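Branched-chain-amino-acid aminotransferase (Pseudomonas aeruginosa, PDB 6NST) probably catalyses the reversible transfer of amino groups between leucine, isoleucine or valine and 2-oxoglutarate, using pyridoxal 5'-phosphate as cofactor. Local coordinates at residues V9-D13 with K117-A123; M69-I73 with M101-G105. The protein carries 1 engineered substitution. One frame throughout, in Å; residues are numbered along the deposited sequence.

How the contacts relate
From the N terminus the chain first forms strand 9-12, and contact 1 pairs it with the start of strand 118-126, closing a loop of 103 residues. Contact 2 is nested inside that loop: after helix 55-68 the chain runs through 69-73, makes helix 77-89, and returns as strand 96-104, whose end meets 69-73. Strands 96-104 and 118-126 follow each other in sequence and are antiparallel neighbours in one sheet, where H119 N to F103 O and K117 O to G105 N are probable hydrogen bonds between the contacts. Contact 1 thus lays strand 9-12 beside 118-126, with 15-18 beyond it, while contact 2 packs the loop that follows helix 55-68 against the sheet.

Contact 1. Residues V9-D13 with K117-A123; sequences VIWYD and KVHVIIA
D13 grips two successive residues, H119 and V120, with the two oxygens of one carboxylate. OD1 of D13 accepts the backbone N of V120 at 2.7 Å and an almost straight 172°, doing the work of a main-chain carbonyl where the strand pairing ends. OD2 of D13 takes ND1 of H119 at 2.7 Å through its syn lone pair, though it sits 30° out of the imidazole plane. D13 N returns a bond to V120 O at 3.0 Å; CG of D13 lies beside that same N (chi1 -69°), which turns the carboxylate back to the partner strand and crowds OD1 to 2.9 Å from the acceptor V120 O. Further along, W11 and I122 form a hydrogen-bonded antiparallel pair in which I122 N reaches W11 O at 2.9 Å, while W11 N to I122 O is weak. The close packing lies on both sides of this ladder. V120 CG1 meets the W11 indole at its edge, 3.5 Å from CZ3, with I122 CG1 also against the ring; on the opposite side of the sheet, I121 CG2 sits over one face of the Y12 ring in a CH-pi contact, 3.7 Å from its centroid. The K117 end is looser and faces solvent: the ammonium of K117 lies above the H119 ring plane, displaced toward the rim, near D13 but too far for a salt bridge. Strand 9-12 is held between strands 15-18 and 118-126 in the antiparallel sheet; W11 and I122 pack onto helix 77-89, and I10, I121 and A123 reach the second subunit.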
ATOM      1  N   VAL A   9     -25.000 -17.626 -37.745  1.00 31.70           N
ATOM      2  CA  VAL A   9     -25.193 -18.623 -36.703  1.00 32.52           C
ATOM      3  C   VAL A   9     -24.202 -18.373 -35.576  1.00 30.68           C
ATOM      4  O   VAL A   9     -23.145 -17.765 -35.760  1.00 29.07           O
ATOM      5  CB  VAL A   9     -25.041 -20.064 -37.238  1.00 33.09           C
ATOM      6  CG1 VAL A   9     -26.161 -20.387 -38.216  1.00 36.53           C
ATOM      7  CG2 VAL A   9     -23.682 -20.248 -37.896  1.00 22.94           C
ATOM      8  N   ILE A  10     -24.565 -18.856 -34.392  1.00 25.74           N
ATOM      9  CA  ILE A  10     -23.705 -18.813 -33.217  1.00 27.42           C
ATOM     10  C   ILE A  10     -23.684 -20.205 -32.605  1.00 27.53           C
ATOM     11  O   ILE A  10     -24.741 -20.816 -32.410  1.00 32.31           O
ATOM     12  CB  ILE A  10     -24.187 -17.776 -32.184  1.00 33.68           C
ATOM     13  CG1 ILE A  10     -24.106 -16.364 -32.761  1.00 26.77           C
ATOM     14  CG2 ILE A  10     -23.373 -17.878 -30.902  1.00 21.93           C
ATOM     15  CD1 ILE A  10     -24.719 -15.307 -31.869  1.00 20.16           C
ATOM     16  N   TRP A  11     -22.488 -20.709 -32.320  1.00 24.61           N
ATOM     17  CA  TRP A  11     -22.355 -21.966 -31.597  1.00 20.35           C
ATOM     18  C   TRP A  11     -22.822 -21.760 -30.162  1.00 18.00           C
ATOM     19  O   TRP A  11     -22.301 -20.896 -29.451  1.00 18.91           O
ATOM     20  CB  TRP A  11     -20.909 -22.446 -31.638  1.00 20.68           C
ATOM     21  CG  TRP A  11     -20.698 -23.839 -31.132  1.00 21.13           C
ATOM     22  CD1 TRP A  11     -20.704 -24.988 -31.869  1.00 23.84           C
ATOM     23  CD2 TRP A  11     -20.428 -24.231 -29.782  1.00 28.44           C
ATOM     24  NE1 TRP A  11     -20.459 -26.072 -31.061  1.00 28.30           N
ATOM     25  CE2 TRP A  11     -20.289 -25.634 -29.773  1.00 17.31           C
ATOM     26  CE3 TRP A  11     -20.294 -23.534 -28.577  1.00 24.87           C
ATOM     27  CZ2 TRP A  11     -20.014 -26.350 -28.608  1.00 23.99           C
ATOM     28  CZ3 TRP A  11     -20.029 -24.248 -27.422  1.00 17.95           C
ATOM     29  CH2 TRP A  11     -19.893 -25.639 -27.446  1.00 24.59           C
ATOM     30  N   TYR A  12     -23.811 -22.543 -29.741  1.00 24.08           N
ATOM     31  CA  TYR A  12     -24.468 -22.344 -28.449  1.00 22.25           C
ATOM     32  C   TYR A  12     -24.691 -23.717 -27.823  1.00 30.84           C
ATOM     33  O   TYR A  12     -25.638 -24.424 -28.184  1.00 43.52           O
ATOM     34  CB  TYR A  12     -25.780 -21.586 -28.626  1.00 28.13           C
ATOM     35  CG  TYR A  12     -26.366 -20.981 -27.366  1.00 22.79           C
ATOM     36  CD1 TYR A  12     -25.945 -21.380 -26.105  1.00 21.19           C
ATOM     37  CD2 TYR A  12     -27.355 -20.010 -27.447  1.00 26.54           C
ATOM     38  CE1 TYR A  12     -26.489 -20.822 -24.962  1.00 30.21           C
ATOM     39  CE2 TYR A  12     -27.904 -19.451 -26.313  1.00 26.30           C
ATOM     40  CZ  TYR A  12     -27.468 -19.858 -25.073  1.00 28.33           C
ATOM     41  OH  TYR A  12     -28.018 -19.296 -23.944  1.00 31.83           O
ATOM     42  N   ASP A  13     -23.809 -24.087 -26.893  1.00 26.83           N
ATOM     43  CA  ASP A  13     -23.949 -25.295 -26.080  1.00 25.61           C
ATOM     44  C   ASP A  13     -24.063 -26.554 -26.945  1.00 32.87           C
ATOM     45  O   ASP A  13     -25.008 -27.338 -26.833  1.00 34.89           O
ATOM     46  CB  ASP A  13     -25.145 -25.173 -25.127  1.00 29.96           C
ATOM     47  CG  ASP A  13     -24.921 -24.143 -24.035  1.00 30.35           C
ATOM     48  OD1 ASP A  13     -23.810 -23.576 -23.967  1.00 31.81           O
ATOM     49  OD2 ASP A  13     -25.854 -23.901 -23.245  1.00 26.89           O
ATOM     50  N   LYS A 117     -25.610 -23.923 -13.876  1.00 31.06           N
ATOM     51  CA  LYS A 117     -25.200 -24.596 -15.097  1.00 23.56           C
ATOM     52  C   LYS A 117     -24.271 -23.696 -15.899  1.00 31.70           C
ATOM     53  O   LYS A 117     -24.467 -22.480 -15.969  1.00 30.34           O
ATOM     54  CB  LYS A 117     -26.417 -24.983 -15.940  1.00 33.62           C
ATOM     55  CG  LYS A 117     -26.096 -25.879 -17.125  1.00 47.29           C
ATOM     56  CD  LYS A 117     -27.363 -26.286 -17.862  1.00 60.61           C
ATOM     57  CE  LYS A 117     -27.055 -27.189 -19.046  1.00 61.72           C
ATOM     58  NZ  LYS A 117     -26.174 -26.515 -20.040  1.00 62.87           N
ATOM     59  N   VAL A 118     -23.249 -24.302 -16.493  1.00 21.34           N
ATOM     60  CA  VAL A 118     -22.271 -23.591 -17.306  1.00 26.96           C
ATOM     61  C   VAL A 118     -22.696 -23.672 -18.764  1.00 29.46           C
ATOM     62  O   VAL A 118     -22.923 -24.767 -19.295  1.00 18.41           O
ATOM     63  CB  VAL A 118     -20.861 -24.175 -17.115  1.00 25.54           C
ATOM     64  CG1 VAL A 118     -19.867 -23.444 -17.991  1.00 13.50           C
ATOM     65  CG2 VAL A 118     -20.445 -24.099 -15.654  1.00 18.04           C
ATOM     66  N   HIS A 119     -22.811 -22.514 -19.409  1.00 35.61           N
ATOM     67  CA  HIS A 119     -23.121 -22.416 -20.827  1.00 32.11           C
ATOM     68  C   HIS A 119     -21.929 -21.832 -21.572  1.00 27.37           C
ATOM     69  O   HIS A 119     -21.133 -21.079 -21.005  1.00 20.18           O
ATOM     70  CB  HIS A 119     -24.359 -21.547 -21.065  1.00 28.13           C
ATOM     71  CG  HIS A 119     -25.591 -22.052 -20.381  1.00 40.23           C
ATOM     72  ND1 HIS A 119     -26.652 -22.601 -21.069  1.00 41.92           N
ATOM     73  CD2 HIS A 119     -25.931 -22.094 -19.071  1.00 42.53           C
ATOM     74  CE1 HIS A 119     -27.592 -22.957 -20.213  1.00 46.13           C
ATOM     75  NE2 HIS A 119     -27.180 -22.661 -18.994  1.00 46.85           N
ATOM     76  N   VAL A 120     -21.811 -22.181 -22.853  1.00 22.82           N
ATOM     77  CA  VAL A 120     -20.707 -21.726 -23.691  1.00 21.81           C
ATOM     78  C   VAL A 120     -21.277 -21.228 -25.013  1.00 26.98           C
ATOM     79  O   VAL A 120     -22.102 -21.909 -25.631  1.00 24.38           O
ATOM     80  CB  VAL A 120     -19.678 -22.846 -23.941  1.00 26.08           C
ATOM     81  CG1 VAL A 120     -18.550 -22.346 -24.826  1.00 14.26           C
ATOM     82  CG2 VAL A 120     -19.135 -23.380 -22.625  1.00 21.69           C
ATOM     83  N   ILE A 121     -20.837 -20.047 -25.450  1.00 24.45           N
ATOM     84  CA  ILE A 121     -21.221 -19.504 -26.748  1.00 30.22           C
ATOM     85  C   ILE A 121     -19.974 -19.040 -27.482  1.00 29.15           C
ATOM     86  O   ILE A 121     -19.015 -18.553 -26.875  1.00 33.98           O
ATOM     87  CB  ILE A 121     -22.236 -18.342 -26.631  1.00 31.55           C
ATOM     88  CG1 ILE A 121     -21.702 -17.242 -25.701  1.00 19.81           C
ATOM     89  CG2 ILE A 121     -23.577 -18.857 -26.165  1.00 31.59           C
ATOM     90  CD1 ILE A 121     -21.160 -16.025 -26.441  1.00 15.84           C
ATOM     91  N   ILE A 122     -19.984 -19.215 -28.802  1.00 23.90           N
ATOM     92  CA  ILE A 122     -18.872 -18.771 -29.635  1.00 23.83           C
ATOM     93  C   ILE A 122     -19.433 -18.028 -30.839  1.00 32.47           C
ATOM     94  O   ILE A 122     -19.926 -18.646 -31.791  1.00 27.06           O
ATOM     95  CB  ILE A 122     -17.977 -19.941 -30.085  1.00 21.75           C
ATOM     96  CG1 ILE A 122     -17.488 -20.730 -28.867  1.00 18.01           C
ATOM     97  CG2 ILE A 122     -16.790 -19.421 -30.887  1.00 20.10           C
ATOM     98  CD1 ILE A 122     -16.655 -21.933 -29.208  1.00 18.17           C
ATOM     99  N   ALA A 123     -19.346 -16.701 -30.811  1.00 21.24           N
ATOM    100  CA  ALA A 123     -19.850 -15.847 -31.875  1.00 19.73           C
ATOM    101  C   ALA A 123     -18.687 -15.265 -32.668  1.00 25.71           C
ATOM    102  O   ALA A 123     -17.648 -14.916 -32.098  1.00 29.89           O
ATOM    103  CB  ALA A 123     -20.713 -14.717 -31.307  1.00 24.53           C
TER

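Contact 2. Residues M69-I73 with M101-G105; sequences MNMQI and MVFYG
The phenol ring of Y104 receives the methyl end of M71 over the centre of one face: CE of M71 stands 4.0 Å from the ring centroid and only 8° off the ring normal, a CH-pi contact. The sulfur lies above the same face at greater distance, SD of M71 being 4.8 Å from the centroid. Toward the hydroxyl end of the ring, M71 CG packs 3.8 Å from Y104 CZ, so the methionine covers the ring from that end to its middle. Its chain runs extended as far as the sulfur and then bends (chi3 65°), which brings the methyl over the ring and also to within 3.7 Å of CG1 of V102. The M71 and V102 side chains lie alongside one another, pointing opposite ways. The second branch of V102 is met by I73, which lies crosswise to V102, its CD1 4.1 Å from V102 CG2. This buried apolar patch is bordered by A66 and F63 of helix 55-68 and by V118 and V120 of the adjoining strand. N70, with positive phi, ends the helix in a Schellman motif, after which M71 and I73 lie against the sheet. The result is a Met-aromatic contact joining a helix exit to a sheet strand; V102 lies about 10 Å, side chain to side chain, from K160, probably the lysine that carries pyridoxal phosphate in this class-IV aminotransferase, though none is attached here.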
ATOM      1  N   MET A  69     -11.357 -19.562 -11.993  1.00 13.61           N
ATOM      2  CA  MET A  69     -12.646 -19.163 -11.441  1.00 22.16           C
ATOM      3  C   MET A  69     -13.467 -20.341 -10.939  1.00 23.22           C
ATOM      4  O   MET A  69     -14.615 -20.139 -10.532  1.00 28.65           O
ATOM      5  CB  MET A  69     -13.451 -18.388 -12.488  1.00 18.40           C
ATOM      6  CG  MET A  69     -12.765 -17.127 -12.972  1.00 19.70           C
ATOM      7  SD  MET A  69     -12.485 -15.964 -11.627  1.00 31.91           S
ATOM      8  CE  MET A  69     -11.498 -14.724 -12.457  1.00 26.51           C
ATOM      9  N   ASN A  70     -12.908 -21.551 -10.960  1.00 25.04           N
ATOM     10  CA  ASN A  70     -13.618 -22.758 -10.536  1.00 30.82           C
ATOM     11  C   ASN A  70     -14.884 -22.978 -11.361  1.00 27.65           C
ATOM     12  O   ASN A  70     -15.915 -23.416 -10.848  1.00 19.54           O
ATOM     13  CB  ASN A  70     -13.942 -22.716  -9.039  1.00 34.56           C
ATOM     14  CG  ASN A  70     -13.282 -23.841  -8.272  1.00 46.74           C
ATOM     15  OD1 ASN A  70     -12.347 -24.477  -8.760  1.00 49.36           O
ATOM     16  ND2 ASN A  70     -13.765 -24.095  -7.062  1.00 56.35           N
ATOM     17  N   MET A  71     -14.804 -22.668 -12.653  1.00 23.14           N
ATOM     18  CA  MET A  71     -15.887 -22.925 -13.593  1.00 18.39           C
ATOM     19  C   MET A  71     -15.529 -24.152 -14.421  1.00 19.31           C
ATOM     20  O   MET A  71     -14.469 -24.190 -15.055  1.00 25.94           O
ATOM     21  CB  MET A  71     -16.129 -21.724 -14.506  1.00 20.68           C
ATOM     22  CG  MET A  71     -16.524 -20.445 -13.792  1.00 23.81           C
ATOM     23  SD  MET A  71     -16.889 -19.129 -14.971  1.00 23.76           S
ATOM     24  CE  MET A  71     -18.339 -19.799 -15.783  1.00 22.91           C
ATOM     25  N   GLN A  72     -16.412 -25.146 -14.418  1.00 24.54           N
ATOM     26  CA  GLN A  72     -16.198 -26.384 -15.161  1.00 28.29           C
ATOM     27  C   GLN A  72     -16.856 -26.248 -16.533  1.00 17.90           C
ATOM     28  O   GLN A  72     -18.086 -26.249 -16.643  1.00 21.30           O
ATOM     29  CB  GLN A  72     -16.758 -27.575 -14.388  1.00 25.44           C
ATOM     30  CG  GLN A  72     -16.529 -28.926 -15.054  1.00 51.72           C
ATOM     31  CD  GLN A  72     -15.063 -29.309 -15.116  1.00 61.76           C
ATOM     32  OE1 GLN A  72     -14.397 -29.100 -16.131  1.00 66.88           O
ATOM     33  NE2 GLN A  72     -14.553 -29.879 -14.030  1.00 60.88           N
ATOM     34  N   ILE A  73     -16.038 -26.122 -17.573  1.00 15.86           N
ATOM     35  CA  ILE A  73     -16.537 -26.049 -18.945  1.00 19.11           C
ATOM     36  C   ILE A  73     -17.104 -27.411 -19.332  1.00 22.26           C
ATOM     37  O   ILE A  73     -16.391 -28.421 -19.247  1.00 23.74           O
ATOM     38  CB  ILE A  73     -15.433 -25.612 -19.920  1.00 25.32           C
ATOM     39  CG1 ILE A  73     -14.847 -24.264 -19.496  1.00 19.18           C
ATOM     40  CG2 ILE A  73     -15.976 -25.544 -21.342  1.00 13.16           C
ATOM     41  CD1 ILE A  73     -13.719 -23.784 -20.388  1.00 23.11           C
ATOM     42  N   MET A 101     -17.106 -17.467 -25.075  1.00 22.39           N
ATOM     43  CA  MET A 101     -17.514 -16.940 -23.780  1.00 24.47           C
ATOM     44  C   MET A 101     -18.189 -18.035 -22.971  1.00 26.71           C
ATOM     45  O   MET A 101     -19.099 -18.709 -23.463  1.00 22.24           O
ATOM     46  CB  MET A 101     -18.443 -15.732 -23.948  1.00 14.02           C
ATOM     47  CG  MET A 101     -18.557 -14.856 -22.713  1.00 31.59           C
ATOM     48  SD  MET A 101     -19.923 -15.325 -21.639  1.00 36.89           S
ATOM     49  CE  MET A 101     -21.308 -14.650 -22.553  1.00 43.96           C
ATOM     50  N   VAL A 102     -17.726 -18.205 -21.734  1.00 29.09           N
ATOM     51  CA  VAL A 102     -18.239 -19.200 -20.799  1.00 12.95           C
ATOM     52  C   VAL A 102     -18.954 -18.458 -19.679  1.00 25.42           C
ATOM     53  O   VAL A 102     -18.392 -17.522 -19.097  1.00 12.73           O
ATOM     54  CB  VAL A 102     -17.101 -20.075 -20.246  1.00 13.22           C
ATOM     55  CG1 VAL A 102     -17.617 -21.044 -19.203  1.00 20.94           C
ATOM     56  CG2 VAL A 102     -16.394 -20.813 -21.376  1.00 12.54           C
ATOM     57  N   PHE A 103     -20.190 -18.862 -19.380  1.00 18.07           N
ATOM     58  CA  PHE A 103     -20.980 -18.128 -18.400  1.00 21.05           C
ATOM     59  C   PHE A 103     -21.930 -19.065 -17.666  1.00 27.25           C
ATOM     60  O   PHE A 103     -22.349 -20.096 -18.197  1.00 21.15           O
ATOM     61  CB  PHE A 103     -21.769 -16.979 -19.052  1.00 14.08           C
ATOM     62  CG  PHE A 103     -22.838 -17.424 -20.016  1.00 19.66           C
ATOM     63  CD1 PHE A 103     -24.158 -17.538 -19.606  1.00 24.14           C
ATOM     64  CD2 PHE A 103     -22.530 -17.698 -21.340  1.00 20.47           C
ATOM     65  CE1 PHE A 103     -25.146 -17.931 -20.491  1.00 25.01           C
ATOM     66  CE2 PHE A 103     -23.513 -18.092 -22.231  1.00 30.56           C
ATOM     67  CZ  PHE A 103     -24.824 -18.207 -21.806  1.00 29.45           C
ATOM     68  N   TYR A 104     -22.259 -18.688 -16.430  1.00 21.99           N
ATOM     69  CA  TYR A 104     -23.245 -19.416 -15.645  1.00 23.17           C
ATOM     70  C   TYR A 104     -24.651 -19.097 -16.135  1.00 32.48           C
ATOM     71  O   TYR A 104     -24.947 -17.972 -16.537  1.00 33.56           O
ATOM     72  CB  TYR A 104     -23.122 -19.058 -14.162  1.00 28.74           C
ATOM     73  CG  TYR A 104     -21.991 -19.752 -13.439  1.00 26.20           C
ATOM     74  CD1 TYR A 104     -21.690 -21.085 -13.692  1.00 29.76           C
ATOM     75  CD2 TYR A 104     -21.220 -19.072 -12.504  1.00 15.85           C
ATOM     76  CE1 TYR A 104     -20.654 -21.722 -13.030  1.00 30.61           C
ATOM     77  CE2 TYR A 104     -20.183 -19.701 -11.838  1.00 12.98           C
ATOM     78  CZ  TYR A 104     -19.904 -21.023 -12.105  1.00 18.97           C
ATOM     79  OH  TYR A 104     -18.873 -21.651 -11.445  1.00 22.47           O
ATOM     80  N   GLY A 105     -25.526 -20.099 -16.087  1.00 31.22           N
ATOM     81  CA  GLY A 105     -26.867 -19.967 -16.617  1.00 29.36           C
ATOM     82  C   GLY A 105     -27.822 -19.309 -15.641  1.00 33.06           C
ATOM     83  O   GLY A 105     -27.422 -18.702 -14.644  1.00 28.84           O
TER